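Local coordinates for protein FKBP-type peptidyl-prolyl cis-trans isomerase fkpA (Escherichia coli, PDB 1Q6H) that speeds protein folding by catalysing the cis-trans isomerization of peptidyl-proline bonds and also acts as a folding chaperone, at residues 15-18 against 19-23; 54-57 against 58-62; 72-75 against 76-80; 89-92 against 93-97. All blocks are in the same frame, centred on the assembly; numbering follows the deposited sequence.

Contact 1: 15-18 against 19-23; sequences AFKN and DDQKS
The N-cap of helix 19-43 is N18, whose side chain reaches forward to the first turn so that OD1 accepts from Q21 N at 2.8 Å. The bond shows how a cap replaces the acceptor missing from the start of a helix: the donor lies nearly along the C=O axis of the amide, although the N-H itself is bent to 143°. To reach this place CG sits between the backbone N and the carbonyl carbon of its own residue (chi1 55°). The backbone of N18 works as well, since its O takes K22 N at 2.8 Å and opens the regular helical series.

Q21 in turn ties the helix to the incoming chain. Its extended side chain runs back to K17, where OE1 accepts from K17 N at 2.9 Å along an almost straight N-H (170°) that comes from above the amide plane rather than from a lone pair. The same oxygen touches K17 CB at 3.4 Å. A second tie within the incoming chain joins K17 NZ to A15 O at 2.8 Å. On the apolar side F16 closes over the helix, its CB 3.9 Å from K22 CB, the F16 and K22 side chains crossing at about a right angle.

In the fold, F16 also meets the ring of Y25 in the same helix as K22 and packs on Q53 of the second subunit. D19 OD2 and D20 OD1 both form salt bridges to R83 of the second subunit, so this first turn lies against that subunit's helix 70-112.

Contact 2: 54-57 against 58-62; sequences LIAG and VQDAF
D60 lies back over A56, and its OD2 is gripped by two groups from elsewhere: K67 NZ, in a salt bridge, and Y25 OH of the second subunit, in a hydrogen bond. Beneath it runs the shortest backbone bond of this part of helix 51-62, from D60 N to A56 O at 2.8 Å, with an N-H angle of 168°. With CG placed beside the backbone N (chi1 -68°), the carboxylate carbon comes within 3.1 Å of A56 O. That brings the carboxylate oxygens close to a carbonyl oxygen, a crowding of negative charge that K67 is likely to ease.

One residue earlier, Q59 illustrates how a polar chain can serve as cover for an apolar one. Its extended chain runs back at a slant over I55, putting OE1 3.5 Å from I55 CG2, while NE2 reaches back to 3.7 Å from A56 CA. OE1 also receives a weak hydrogen bond from NE2 of Q59 of the second subunit. Replacing Q59 by an alanine is likely to uncover the CG2 methyl of I55 and to leave the facing amide of the other subunit without this weak partner. On the buried side L54 CD2 meets V58 CG2 at 4.1 Å, L54 resting on helix 19-43.

The chemistry is thus divided round the helix: apolar branches serve packing, whereas the D60 carboxylate turns to partners beyond this stretch, K67 in its own chain and Y25 of the second subunit.

Contact 3: 72-75 against 76-80; sequences EIEQ and TLQAF
I73 and L77 form an apolar i to i+4 pair near the start of the long helix 70-112, and with T76 they make up the close-packed half of the contact. Their side chains lie side by side and point the same way, I73 CG2 reaching L77 CD1 at 4.0 Å. The polar member of this half is T76. Its OG1 stands beside its own backbone N (chi1 -63°), from where it bonds to E72 O at 2.9 Å, approaching from above the carbonyl plane. The backbone N of T76 reaches the same oxygen, also at 2.9 Å, so E72 O holds two donors from one residue, a classic way for a threonine to settle its hydroxyl inside a helix. T76 and L77 both pack on A26 of the second subunit, and I73 on A29 there.

The other half faces solvent and is looser. E74, Q75, Q78 and A79 are exposed, and the modelled ends of E74 and Q78 approach too closely to be trusted. Here the side chains add little beyond the helical backbone bonds. Q75, bent at its second torsion, merely swings its amide along the surface, bringing NE2 to 4.2 Å from A79 CB.

Contact 4: 89-92 against 93-97; sequences QAKM and EKDAA
The D95 carboxylate has K91 on two sides: the backbone oxygen of K91 lies over one face, 3.2 Å from D95 CG, while the ammonium group meets OD2 on its syn lone pair. This is an i to i+4 salt bridge on the surface of a helix, here midway along helix 70-112. The bond from K91 NZ to D95 OD2 measures 2.6 Å. With K91 CG anti to the backbone N, chi1 170° sets that carbon 3.5 Å from D95 OD2, and the bend at the last torsion of the otherwise extended chain then brings NZ in. The ammonium charge is likely to offset the closeness of carboxylate and carbonyl oxygens. With a methionine in place of K91, D95 OD2 would probably lose its charge partner and the carboxylate be freer to turn.

Q89 and E93 supply the second pair of flat groups, their amide and carboxylate planes 65° apart. Q89 NE2 stands 3.2 Å from E93 OE2 and 3.6 Å from E93 CG. The firmer partner of this carboxylate lies elsewhere: E93 OE1 forms a salt bridge with K202. Nearby, A96 O accepts from N211 ND2 and the A96 side chain touches P210, so this face of the helix rests against loops of the FKBP-type isomerase region. One residue beyond the K91-D95 pair, A96 N bonds to the carbonyl oxygen of the selenomethionine M92 at 2.7 Å, and A96 CB lies 3.4 Å from that same oxygen.

Overall arrangement
The four contacts follow one another along the chain and trace the helical amino-terminal region of FkpA towards its isomerase region. Contacts 1, 2 and 3 all touch the second subunit. Contacts 2 and 3, on successive helices, are closest, with centres 16 Å apart and nearest atoms about 6 Å apart. Contact 1 lies 23 Å from contact 2 between centres, at the N-terminal end of helix 19-43. Contacts 3 and 4 share helix 70-112, their centres 26 Å apart, yet their surroundings differ: contact 3 meets the other subunit, whereas contact 4 touches loops of its own chain's isomerase region. Contacts 1 and 4 are 47 Å apart between centres.

Contact 1: 15-18 against 19-23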
ATOM      1  N   ALA A  15      -8.418  12.706 -30.829  1.00 21.54           N
ATOM      2  CA  ALA A  15      -8.676  14.151 -31.042  1.00 20.87           C
ATOM      3  C   ALA A  15      -8.000  15.027 -29.986  1.00 19.80           C
ATOM      4  O   ALA A  15      -8.370  16.181 -29.806  1.00 20.98           O
ATOM      5  CB  ALA A  15     -10.175  14.409 -31.077  1.00 21.82           C
ATOM      6  N   PHE A  16      -6.992  14.491 -29.304  1.00 17.79           N
ATOM      7  CA  PHE A  16      -6.240  15.273 -28.337  1.00 15.37           C
ATOM      8  C   PHE A  16      -5.299  16.306 -28.971  1.00 14.86           C
ATOM      9  O   PHE A  16      -4.397  15.990 -29.753  1.00 12.79           O
ATOM     10  CB  PHE A  16      -5.523  14.348 -27.379  1.00 14.31           C
ATOM     11  CG  PHE A  16      -6.463  13.384 -26.710  1.00 14.71           C
ATOM     12  CD1 PHE A  16      -7.436  13.846 -25.834  1.00 12.96           C
ATOM     13  CD2 PHE A  16      -6.429  12.039 -27.015  1.00 12.37           C
ATOM     14  CE1 PHE A  16      -8.346  12.943 -25.237  1.00 14.07           C
ATOM     15  CE2 PHE A  16      -7.316  11.162 -26.431  1.00 14.45           C
ATOM     16  CZ  PHE A  16      -8.276  11.617 -25.546  1.00 13.55           C
ATOM     17  N   LYS A  17      -5.541  17.554 -28.604  1.00 14.92           N
ATOM     18  CA  LYS A  17      -4.845  18.688 -29.195  1.00 16.12           C
ATOM     19  C   LYS A  17      -3.523  19.008 -28.503  1.00 15.74           C
ATOM     20  O   LYS A  17      -2.662  19.631 -29.094  1.00 15.92           O
ATOM     21  CB  LYS A  17      -5.748  19.917 -29.129  1.00 16.59           C
ATOM     22  CG  LYS A  17      -7.050  19.759 -29.861  1.00 17.18           C
ATOM     23  CD  LYS A  17      -6.857  19.745 -31.376  1.00 16.92           C
ATOM     24  CE  LYS A  17      -8.173  19.483 -32.106  1.00 16.39           C
ATOM     25  NZ  LYS A  17      -8.825  18.247 -31.580  1.00 14.75           N
ATOM     26  N   ASN A  18      -3.369  18.589 -27.254  1.00 16.27           N
ATOM     27  CA  ASN A  18      -2.166  18.890 -26.499  1.00 16.23           C
ATOM     28  C   ASN A  18      -1.979  17.984 -25.301  1.00 15.29           C
ATOM     29  O   ASN A  18      -2.881  17.219 -24.936  1.00 14.18           O
ATOM     30  CB  ASN A  18      -2.185  20.358 -26.058  1.00 17.61           C
ATOM     31  CG  ASN A  18      -3.436  20.718 -25.269  1.00 17.94           C
ATOM     32  OD1 ASN A  18      -3.765  20.068 -24.297  1.00 19.06           O
ATOM     33  ND2 ASN A  18      -4.119  21.786 -25.683  1.00 18.79           N
ATOM     34  N   ASP A  19      -0.806  18.076 -24.683  1.00 15.01           N
ATOM     35  CA  ASP A  19      -0.474  17.201 -23.554  1.00 15.66           C
ATOM     36  C   ASP A  19      -1.416  17.391 -22.357  1.00 15.14           C
ATOM     37  O   ASP A  19      -1.723  16.420 -21.651  1.00 15.15           O
ATOM     38  CB  ASP A  19       0.992  17.402 -23.108  1.00 15.66           C
ATOM     39  CG  ASP A  19       1.484  16.312 -22.147  1.00 16.10           C
ATOM     40  OD1 ASP A  19       1.352  15.107 -22.461  1.00 16.47           O
ATOM     41  OD2 ASP A  19       2.082  16.565 -21.068  1.00 20.72           O
ATOM     42  N   ASP A  20      -1.852  18.619 -22.114  1.00 13.72           N
ATOM     43  CA  ASP A  20      -2.748  18.886 -20.988  1.00 13.47           C
ATOM     44  C   ASP A  20      -4.093  18.171 -21.233  1.00 12.38           C
ATOM     45  O   ASP A  20      -4.760  17.732 -20.288  1.00 12.48           O
ATOM     46  CB  ASP A  20      -2.929  20.383 -20.747  1.00 14.71           C
ATOM     47  CG  ASP A  20      -1.712  21.039 -20.029  1.00 15.26           C
ATOM     48  OD1 ASP A  20      -0.906  20.330 -19.399  1.00 13.45           O
ATOM     49  OD2 ASP A  20      -1.509  22.273 -20.027  1.00 17.17           O
ATOM     50  N   GLN A  21      -4.472  18.011 -22.493  1.00 11.31           N
ATOM     51  CA  GLN A  21      -5.670  17.218 -22.773  1.00 11.69           C
ATOM     52  C   GLN A  21      -5.330  15.718 -22.697  1.00 10.64           C
ATOM     53  O   GLN A  21      -6.025  14.964 -22.039  1.00  9.54           O
ATOM     54  CB  GLN A  21      -6.264  17.549 -24.142  1.00 11.17           C
ATOM     55  CG  GLN A  21      -6.830  18.972 -24.274  1.00 13.85           C
ATOM     56  CD  GLN A  21      -7.438  19.225 -25.659  1.00 14.87           C
ATOM     57  OE1 GLN A  21      -7.390  18.357 -26.534  1.00 19.70           O
ATOM     58  NE2 GLN A  21      -8.024  20.386 -25.851  1.00 15.13           N
ATOM     59  N   LYS A  22      -4.245  15.311 -23.356  1.00 10.81           N
ATOM     60  CA  LYS A  22      -3.935  13.909 -23.518  1.00 10.31           C
ATOM     61  C   LYS A  22      -3.514  13.252 -22.237  1.00 10.21           C
ATOM     62  O   LYS A  22      -3.990  12.170 -21.899  1.00  9.50           O
ATOM     63  CB  LYS A  22      -2.855  13.719 -24.583  1.00 10.31           C
ATOM     64  CG  LYS A  22      -2.797  12.300 -25.139  1.00 11.63           C
ATOM     65  CD  LYS A  22      -1.811  12.173 -26.305  1.00  9.96           C
ATOM     66  CE  LYS A  22      -1.719  10.732 -26.772  1.00 11.15           C
ATOM     67  NZ  LYS A  22      -0.783  10.501 -27.927  1.00  6.79           N
ATOM     68  N   SER A  23      -2.611  13.898 -21.512  1.00  9.56           N
ATOM     69  CA  SER A  23      -2.160  13.352 -20.252  1.00  9.98           C
ATOM     70  C   SER A  23      -3.333  13.283 -19.254  1.00 10.74           C
ATOM     71  O   SER A  23      -3.413  12.360 -18.470  1.00 10.31           O
ATOM     72  CB  SER A  23      -1.006  14.184 -19.672  1.00 10.64           C
ATOM     73  OG  SER A  23       0.208  13.968 -20.350  1.00 10.40           O
TER

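Contact 2: 54-57 against 58-62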
ATOM      1  N   LEU A  54     -21.179   4.870  -8.314  1.00 14.02           N
ATOM      2  CA  LEU A  54     -19.732   5.037  -8.233  1.00 14.50           C
ATOM      3  C   LEU A  54     -19.302   6.245  -9.062  1.00 14.40           C
ATOM      4  O   LEU A  54     -18.558   7.074  -8.579  1.00 11.53           O
ATOM      5  CB  LEU A  54     -18.985   3.769  -8.631  1.00 15.50           C
ATOM      6  CG  LEU A  54     -17.514   3.798  -8.206  1.00 17.35           C
ATOM      7  CD1 LEU A  54     -16.928   2.443  -7.947  1.00 19.89           C
ATOM      8  CD2 LEU A  54     -16.708   4.520  -9.257  1.00 19.12           C
ATOM      9  N   ILE A  55     -19.845   6.387 -10.264  1.00 13.57           N
ATOM     10  CA  ILE A  55     -19.502   7.530 -11.100  1.00 14.95           C
ATOM     11  C   ILE A  55     -20.078   8.843 -10.521  1.00 13.33           C
ATOM     12  O   ILE A  55     -19.444   9.870 -10.610  1.00 12.45           O
ATOM     13  CB  ILE A  55     -19.903   7.300 -12.597  1.00 16.64           C
ATOM     14  CG1 ILE A  55     -19.093   6.159 -13.193  1.00 18.64           C
ATOM     15  CG2 ILE A  55     -19.641   8.555 -13.451  1.00 18.49           C
ATOM     16  CD1 ILE A  55     -17.558   6.356 -13.225  1.00 20.98           C
ATOM     17  N   ALA A  56     -21.251   8.793  -9.899  1.00 12.81           N
ATOM     18  CA  ALA A  56     -21.835   9.985  -9.267  1.00 12.13           C
ATOM     19  C   ALA A  56     -20.928  10.463  -8.101  1.00 11.70           C
ATOM     20  O   ALA A  56     -20.695  11.639  -7.928  1.00 10.78           O
ATOM     21  CB  ALA A  56     -23.217   9.688  -8.775  1.00 12.77           C
ATOM     22  N   GLY A  57     -20.398   9.537  -7.319  1.00 10.26           N
ATOM     23  CA  GLY A  57     -19.454   9.903  -6.288  1.00  9.92           C
ATOM     24  C   GLY A  57     -18.210  10.572  -6.855  1.00 10.83           C
ATOM     25  O   GLY A  57     -17.721  11.579  -6.323  1.00 10.11           O
ATOM     26  N   VAL A  58     -17.670  10.026  -7.937  1.00 10.02           N
ATOM     27  CA  VAL A  58     -16.505  10.656  -8.536  1.00 10.07           C
ATOM     28  C   VAL A  58     -16.840  12.083  -8.939  1.00 11.23           C
ATOM     29  O   VAL A  58     -16.122  13.036  -8.592  1.00 11.64           O
ATOM     30  CB  VAL A  58     -16.003   9.910  -9.789  1.00 10.35           C
ATOM     31  CG1 VAL A  58     -14.807  10.651 -10.388  1.00  9.95           C
ATOM     32  CG2 VAL A  58     -15.673   8.456  -9.459  1.00 10.16           C
ATOM     33  N   GLN A  59     -17.930  12.234  -9.670  1.00 12.15           N
ATOM     34  CA  GLN A  59     -18.325  13.544 -10.184  1.00 12.43           C
ATOM     35  C   GLN A  59     -18.587  14.548  -9.044  1.00 11.91           C
ATOM     36  O   GLN A  59     -18.061  15.692  -9.045  1.00 11.24           O
ATOM     37  CB  GLN A  59     -19.565  13.395 -11.081  1.00 12.73           C
ATOM     38  CG  GLN A  59     -19.308  12.590 -12.390  1.00 15.28           C
ATOM     39  CD  GLN A  59     -20.576  12.111 -13.093  1.00 16.49           C
ATOM     40  OE1 GLN A  59     -20.546  11.802 -14.292  1.00 18.99           O
ATOM     41  NE2 GLN A  59     -21.675  12.029 -12.362  1.00 15.74           N
ATOM     42  N   ASP A  60     -19.410  14.135  -8.084  1.00 11.09           N
ATOM     43  CA  ASP A  60     -19.796  15.015  -6.975  1.00 11.77           C
ATOM     44  C   ASP A  60     -18.540  15.458  -6.174  1.00 11.48           C
ATOM     45  O   ASP A  60     -18.332  16.641  -5.903  1.00 10.46           O
ATOM     46  CB  ASP A  60     -20.811  14.324  -6.049  1.00 10.88           C
ATOM     47  CG  ASP A  60     -22.160  14.087  -6.694  1.00 12.78           C
ATOM     48  OD1 ASP A  60     -22.431  14.648  -7.773  1.00 13.58           O
ATOM     49  OD2 ASP A  60     -23.041  13.352  -6.176  1.00 12.19           O
ATOM     50  N   ALA A  61     -17.683  14.516  -5.820  1.00 11.75           N
ATOM     51  CA  ALA A  61     -16.469  14.876  -5.086  1.00 12.49           C
ATOM     52  C   ALA A  61     -15.530  15.769  -5.914  1.00 13.64           C
ATOM     53  O   ALA A  61     -14.928  16.737  -5.405  1.00 13.50           O
ATOM     54  CB  ALA A  61     -15.754  13.645  -4.630  1.00 13.95           C
ATOM     55  N   PHE A  62     -15.422  15.483  -7.196  1.00 13.25           N
ATOM     56  CA  PHE A  62     -14.510  16.247  -8.039  1.00 14.19           C
ATOM     57  C   PHE A  62     -15.000  17.706  -8.099  1.00 15.08           C
ATOM     58  O   PHE A  62     -14.229  18.644  -8.319  1.00 14.03           O
ATOM     59  CB  PHE A  62     -14.466  15.611  -9.419  1.00 14.70           C
ATOM     60  CG  PHE A  62     -13.301  16.020 -10.243  1.00 15.20           C
ATOM     61  CD1 PHE A  62     -12.004  15.839  -9.783  1.00 15.43           C
ATOM     62  CD2 PHE A  62     -13.494  16.584 -11.485  1.00 17.71           C
ATOM     63  CE1 PHE A  62     -10.924  16.217 -10.554  1.00 16.71           C
ATOM     64  CE2 PHE A  62     -12.401  16.964 -12.275  1.00 18.59           C
ATOM     65  CZ  PHE A  62     -11.121  16.779 -11.800  1.00 18.49           C
TER

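Contact 3: 72-75 against 76-80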
ATOM      1  N   GLU A  72     -17.719  10.728   6.654  1.00 11.92           N
ATOM      2  CA  GLU A  72     -18.674   9.728   6.266  1.00 12.94           C
ATOM      3  C   GLU A  72     -18.056   8.786   5.220  1.00 12.15           C
ATOM      4  O   GLU A  72     -18.266   7.592   5.290  1.00 11.10           O
ATOM      5  CB  GLU A  72     -19.933  10.386   5.747  1.00 13.56           C
ATOM      6  CG  GLU A  72     -20.689  11.094   6.842  1.00 17.20           C
ATOM      7  CD  GLU A  72     -21.738  12.076   6.331  1.00 19.27           C
ATOM      8  OE1 GLU A  72     -21.589  12.658   5.224  1.00 16.67           O
ATOM      9  OE2 GLU A  72     -22.728  12.271   7.075  1.00 22.94           O
ATOM     10  N   ILE A  73     -17.306   9.340   4.266  1.00 11.34           N
ATOM     11  CA  ILE A  73     -16.606   8.534   3.284  1.00 11.74           C
ATOM     12  C   ILE A  73     -15.741   7.497   4.003  1.00 13.61           C
ATOM     13  O   ILE A  73     -15.822   6.302   3.690  1.00 12.07           O
ATOM     14  CB  ILE A  73     -15.739   9.392   2.397  1.00 10.65           C
ATOM     15  CG1 ILE A  73     -16.602  10.191   1.416  1.00  9.81           C
ATOM     16  CG2 ILE A  73     -14.742   8.548   1.658  1.00 11.23           C
ATOM     17  CD1 ILE A  73     -15.805  10.982   0.479  1.00 11.90           C
ATOM     18  N   GLU A  74     -14.915   7.956   4.954  1.00 12.52           N
ATOM     19  CA  GLU A  74     -14.047   7.051   5.675  1.00 13.35           C
ATOM     20  C   GLU A  74     -14.848   6.002   6.445  1.00 13.10           C
ATOM     21  O   GLU A  74     -14.507   4.834   6.424  1.00 13.86           O
ATOM     22  CB  GLU A  74     -13.105   7.778   6.656  1.00 14.96           C
ATOM     23  CG  GLU A  74     -11.897   6.914   7.002  1.00 17.59           C
ATOM     24  CD  GLU A  74     -11.357   7.084   8.422  1.00 20.73           C
ATOM     25  OE1 GLU A  74     -11.089   8.226   8.843  1.00 19.09           O
ATOM     26  OE2 GLU A  74     -11.164   6.045   9.107  1.00 24.09           O
ATOM     27  N   GLN A  75     -15.893   6.406   7.148  1.00 12.55           N
ATOM     28  CA  GLN A  75     -16.670   5.426   7.901  1.00 14.00           C
ATOM     29  C   GLN A  75     -17.284   4.372   6.964  1.00 12.95           C
ATOM     30  O   GLN A  75     -17.268   3.169   7.252  1.00 11.71           O
ATOM     31  CB  GLN A  75     -17.754   6.119   8.713  1.00 15.39           C
ATOM     32  CG  GLN A  75     -18.571   5.178   9.600  1.00 19.20           C
ATOM     33  CD  GLN A  75     -19.757   4.539   8.869  1.00 22.59           C
ATOM     34  OE1 GLN A  75     -20.383   5.176   8.010  1.00 25.24           O
ATOM     35  NE2 GLN A  75     -20.075   3.286   9.219  1.00 23.19           N
ATOM     36  N   THR A  76     -17.798   4.833   5.835  1.00 11.95           N
ATOM     37  CA  THR A  76     -18.420   3.943   4.879  1.00 11.12           C
ATOM     38  C   THR A  76     -17.375   2.981   4.337  1.00 11.69           C
ATOM     39  O   THR A  76     -17.565   1.764   4.326  1.00 11.17           O
ATOM     40  CB  THR A  76     -19.045   4.753   3.772  1.00 10.71           C
ATOM     41  OG1 THR A  76     -20.078   5.588   4.311  1.00  7.21           O
ATOM     42  CG2 THR A  76     -19.754   3.856   2.783  1.00  9.26           C
ATOM     43  N   LEU A  77     -16.234   3.505   3.942  1.00 11.33           N
ATOM     44  CA  LEU A  77     -15.200   2.634   3.421  1.00 11.01           C
ATOM     45  C   LEU A  77     -14.636   1.671   4.448  1.00 11.69           C
ATOM     46  O   LEU A  77     -14.233   0.568   4.081  1.00  9.57           O
ATOM     47  CB  LEU A  77     -14.075   3.411   2.759  1.00 11.48           C
ATOM     48  CG  LEU A  77     -14.498   4.248   1.556  1.00 11.63           C
ATOM     49  CD1 LEU A  77     -13.291   4.881   0.963  1.00 12.27           C
ATOM     50  CD2 LEU A  77     -15.230   3.436   0.526  1.00 12.85           C
ATOM     51  N   GLN A  78     -14.591   2.038   5.722  1.00 11.75           N
ATOM     52  CA  GLN A  78     -14.068   1.076   6.688  1.00 12.72           C
ATOM     53  C   GLN A  78     -15.056  -0.068   6.817  1.00 11.83           C
ATOM     54  O   GLN A  78     -14.675  -1.221   6.920  1.00 11.51           O
ATOM     55  CB  GLN A  78     -13.818   1.701   8.052  1.00 13.66           C
ATOM     56  CG  GLN A  78     -12.554   2.511   8.091  1.00 17.40           C
ATOM     57  CD  GLN A  78     -12.222   2.977   9.478  1.00 19.36           C
ATOM     58  OE1 GLN A  78     -12.413   2.240  10.458  1.00 21.87           O
ATOM     59  NE2 GLN A  78     -11.709   4.187   9.577  1.00 20.76           N
ATOM     60  N   ALA A  79     -16.332   0.264   6.824  1.00 12.11           N
ATOM     61  CA  ALA A  79     -17.348  -0.758   6.922  1.00 12.98           C
ATOM     62  C   ALA A  79     -17.271  -1.645   5.674  1.00 13.55           C
ATOM     63  O   ALA A  79     -17.324  -2.878   5.779  1.00 13.03           O
ATOM     64  CB  ALA A  79     -18.748  -0.128   7.113  1.00 12.32           C
ATOM     65  N   PHE A  80     -17.103  -1.029   4.505  1.00 13.11           N
ATOM     66  CA  PHE A  80     -16.986  -1.775   3.262  1.00 12.63           C
ATOM     67  C   PHE A  80     -15.791  -2.722   3.287  1.00 13.74           C
ATOM     68  O   PHE A  80     -15.907  -3.861   2.839  1.00 13.08           O
ATOM     69  CB  PHE A  80     -16.908  -0.848   2.035  1.00 12.73           C
ATOM     70  CG  PHE A  80     -16.965  -1.578   0.733  1.00 13.03           C
ATOM     71  CD1 PHE A  80     -18.119  -2.258   0.360  1.00 12.08           C
ATOM     72  CD2 PHE A  80     -15.858  -1.626  -0.105  1.00 11.93           C
ATOM     73  CE1 PHE A  80     -18.174  -2.957  -0.809  1.00 13.04           C
ATOM     74  CE2 PHE A  80     -15.905  -2.330  -1.283  1.00 13.64           C
ATOM     75  CZ  PHE A  80     -17.065  -3.003  -1.646  1.00 13.32           C
TER

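Contact 4: 89-92 against 93-97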
ATOM      1  N   GLN A  89     -13.908 -14.520   3.127  1.00 11.21           N
ATOM      2  CA  GLN A  89     -13.884 -15.721   3.973  1.00 11.79           C
ATOM      3  C   GLN A  89     -15.052 -16.626   3.604  1.00 10.88           C
ATOM      4  O   GLN A  89     -14.898 -17.833   3.523  1.00 10.04           O
ATOM      5  CB  GLN A  89     -13.881 -15.374   5.456  1.00 12.36           C
ATOM      6  CG  GLN A  89     -13.866 -16.594   6.395  1.00 14.13           C
ATOM      7  CD  GLN A  89     -12.735 -17.569   6.105  1.00 15.70           C
ATOM      8  OE1 GLN A  89     -11.665 -17.171   5.627  1.00 16.44           O
ATOM      9  NE2 GLN A  89     -12.959 -18.855   6.407  1.00 15.35           N
ATOM     10  N   ALA A  90     -16.211 -16.043   3.353  1.00 10.34           N
ATOM     11  CA  ALA A  90     -17.346 -16.835   2.911  1.00 12.41           C
ATOM     12  C   ALA A  90     -17.027 -17.639   1.642  1.00 14.17           C
ATOM     13  O   ALA A  90     -17.348 -18.826   1.578  1.00 12.73           O
ATOM     14  CB  ALA A  90     -18.525 -15.979   2.682  1.00 12.44           C
ATOM     15  N   LYS A  91     -16.414 -16.990   0.645  1.00 14.43           N
ATOM     16  CA  LYS A  91     -16.089 -17.672  -0.619  1.00 16.18           C
ATOM     17  C   LYS A  91     -15.131 -18.818  -0.368  1.00 15.65           C
ATOM     18  O   LYS A  91     -15.256 -19.873  -0.960  1.00 15.61           O
ATOM     19  CB  LYS A  91     -15.458 -16.715  -1.631  1.00 16.76           C
ATOM     20  CG  LYS A  91     -14.870 -17.380  -2.896  1.00 18.93           C
ATOM     21  CD  LYS A  91     -14.285 -16.319  -3.841  1.00 19.83           C
ATOM     22  CE  LYS A  91     -13.365 -16.893  -4.915  1.00 21.73           C
ATOM     23  NZ  LYS A  91     -13.763 -18.250  -5.331  1.00 21.54           N
HETATM   24  N   MSE A  92     -14.158 -18.589   0.497  1.00 15.91           N
HETATM   25  CA  MSE A  92     -13.213 -19.630   0.845  1.00 17.72           C
HETATM   26  C   MSE A  92     -13.939 -20.837   1.380  1.00 15.17           C
HETATM   27  O   MSE A  92     -13.713 -21.961   0.899  1.00 15.79           O
HETATM   28  CB  MSE A  92     -12.224 -19.118   1.878  1.00 18.53           C
HETATM   29  CG  MSE A  92     -11.295 -18.139   1.266  1.00 23.79           C
HETATM   30 SE   MSE A  92      -9.540 -18.904   1.142  1.00 29.91          SE
HETATM   31  CE  MSE A  92      -8.886 -18.089   2.710  1.00 28.37           C
ATOM     32  N   GLU A  93     -14.837 -20.602   2.336  1.00 13.08           N
ATOM     33  CA  GLU A  93     -15.552 -21.703   2.982  1.00 13.83           C
ATOM     34  C   GLU A  93     -16.372 -22.498   1.987  1.00 13.33           C
ATOM     35  O   GLU A  93     -16.435 -23.726   2.060  1.00 10.72           O
ATOM     36  CB  GLU A  93     -16.487 -21.213   4.107  1.00 15.44           C
ATOM     37  CG  GLU A  93     -15.778 -20.779   5.370  1.00 18.34           C
ATOM     38  CD  GLU A  93     -15.199 -21.926   6.189  1.00 20.45           C
ATOM     39  OE1 GLU A  93     -15.643 -23.089   6.040  1.00 23.56           O
ATOM     40  OE2 GLU A  93     -14.305 -21.652   7.026  1.00 22.02           O
ATOM     41  N   LYS A  94     -17.011 -21.782   1.077  1.00 12.51           N
ATOM     42  CA  LYS A  94     -17.870 -22.410   0.100  1.00 14.33           C
ATOM     43  C   LYS A  94     -17.002 -23.231  -0.851  1.00 13.54           C
ATOM     44  O   LYS A  94     -17.348 -24.369  -1.152  1.00 14.16           O
ATOM     45  CB  LYS A  94     -18.692 -21.390  -0.688  1.00 14.70           C
ATOM     46  CG  LYS A  94     -19.578 -22.073  -1.724  1.00 16.63           C
ATOM     47  CD  LYS A  94     -20.457 -21.122  -2.517  1.00 18.40           C
ATOM     48  CE  LYS A  94     -21.034 -21.808  -3.750  1.00 20.29           C
ATOM     49  NZ  LYS A  94     -21.380 -23.244  -3.500  1.00 20.81           N
ATOM     50  N   ASP A  95     -15.891 -22.656  -1.296  1.00 13.16           N
ATOM     51  CA  ASP A  95     -15.003 -23.362  -2.212  1.00 13.97           C
ATOM     52  C   ASP A  95     -14.449 -24.582  -1.471  1.00 13.98           C
ATOM     53  O   ASP A  95     -14.372 -25.668  -2.019  1.00 13.58           O
ATOM     54  CB  ASP A  95     -13.871 -22.470  -2.699  1.00 13.72           C
ATOM     55  CG  ASP A  95     -14.337 -21.365  -3.659  1.00 15.40           C
ATOM     56  OD1 ASP A  95     -15.502 -21.393  -4.135  1.00 16.72           O
ATOM     57  OD2 ASP A  95     -13.579 -20.408  -3.970  1.00 14.48           O
ATOM     58  N   ALA A  96     -14.095 -24.413  -0.201  1.00 13.87           N
ATOM     59  CA  ALA A  96     -13.572 -25.536   0.545  1.00 13.15           C
ATOM     60  C   ALA A  96     -14.568 -26.716   0.569  1.00 14.29           C
ATOM     61  O   ALA A  96     -14.176 -27.872   0.366  1.00 11.21           O
ATOM     62  CB  ALA A  96     -13.186 -25.130   1.938  1.00 13.33           C
ATOM     63  N   ALA A  97     -15.844 -26.423   0.810  1.00 13.09           N
ATOM     64  CA  ALA A  97     -16.866 -27.458   0.884  1.00 12.83           C
ATOM     65  C   ALA A  97     -17.129 -28.097  -0.482  1.00 12.74           C
ATOM     66  O   ALA A  97     -17.201 -29.316  -0.611  1.00 11.21           O
ATOM     67  CB  ALA A  97     -18.175 -26.892   1.501  1.00 13.26           C
TER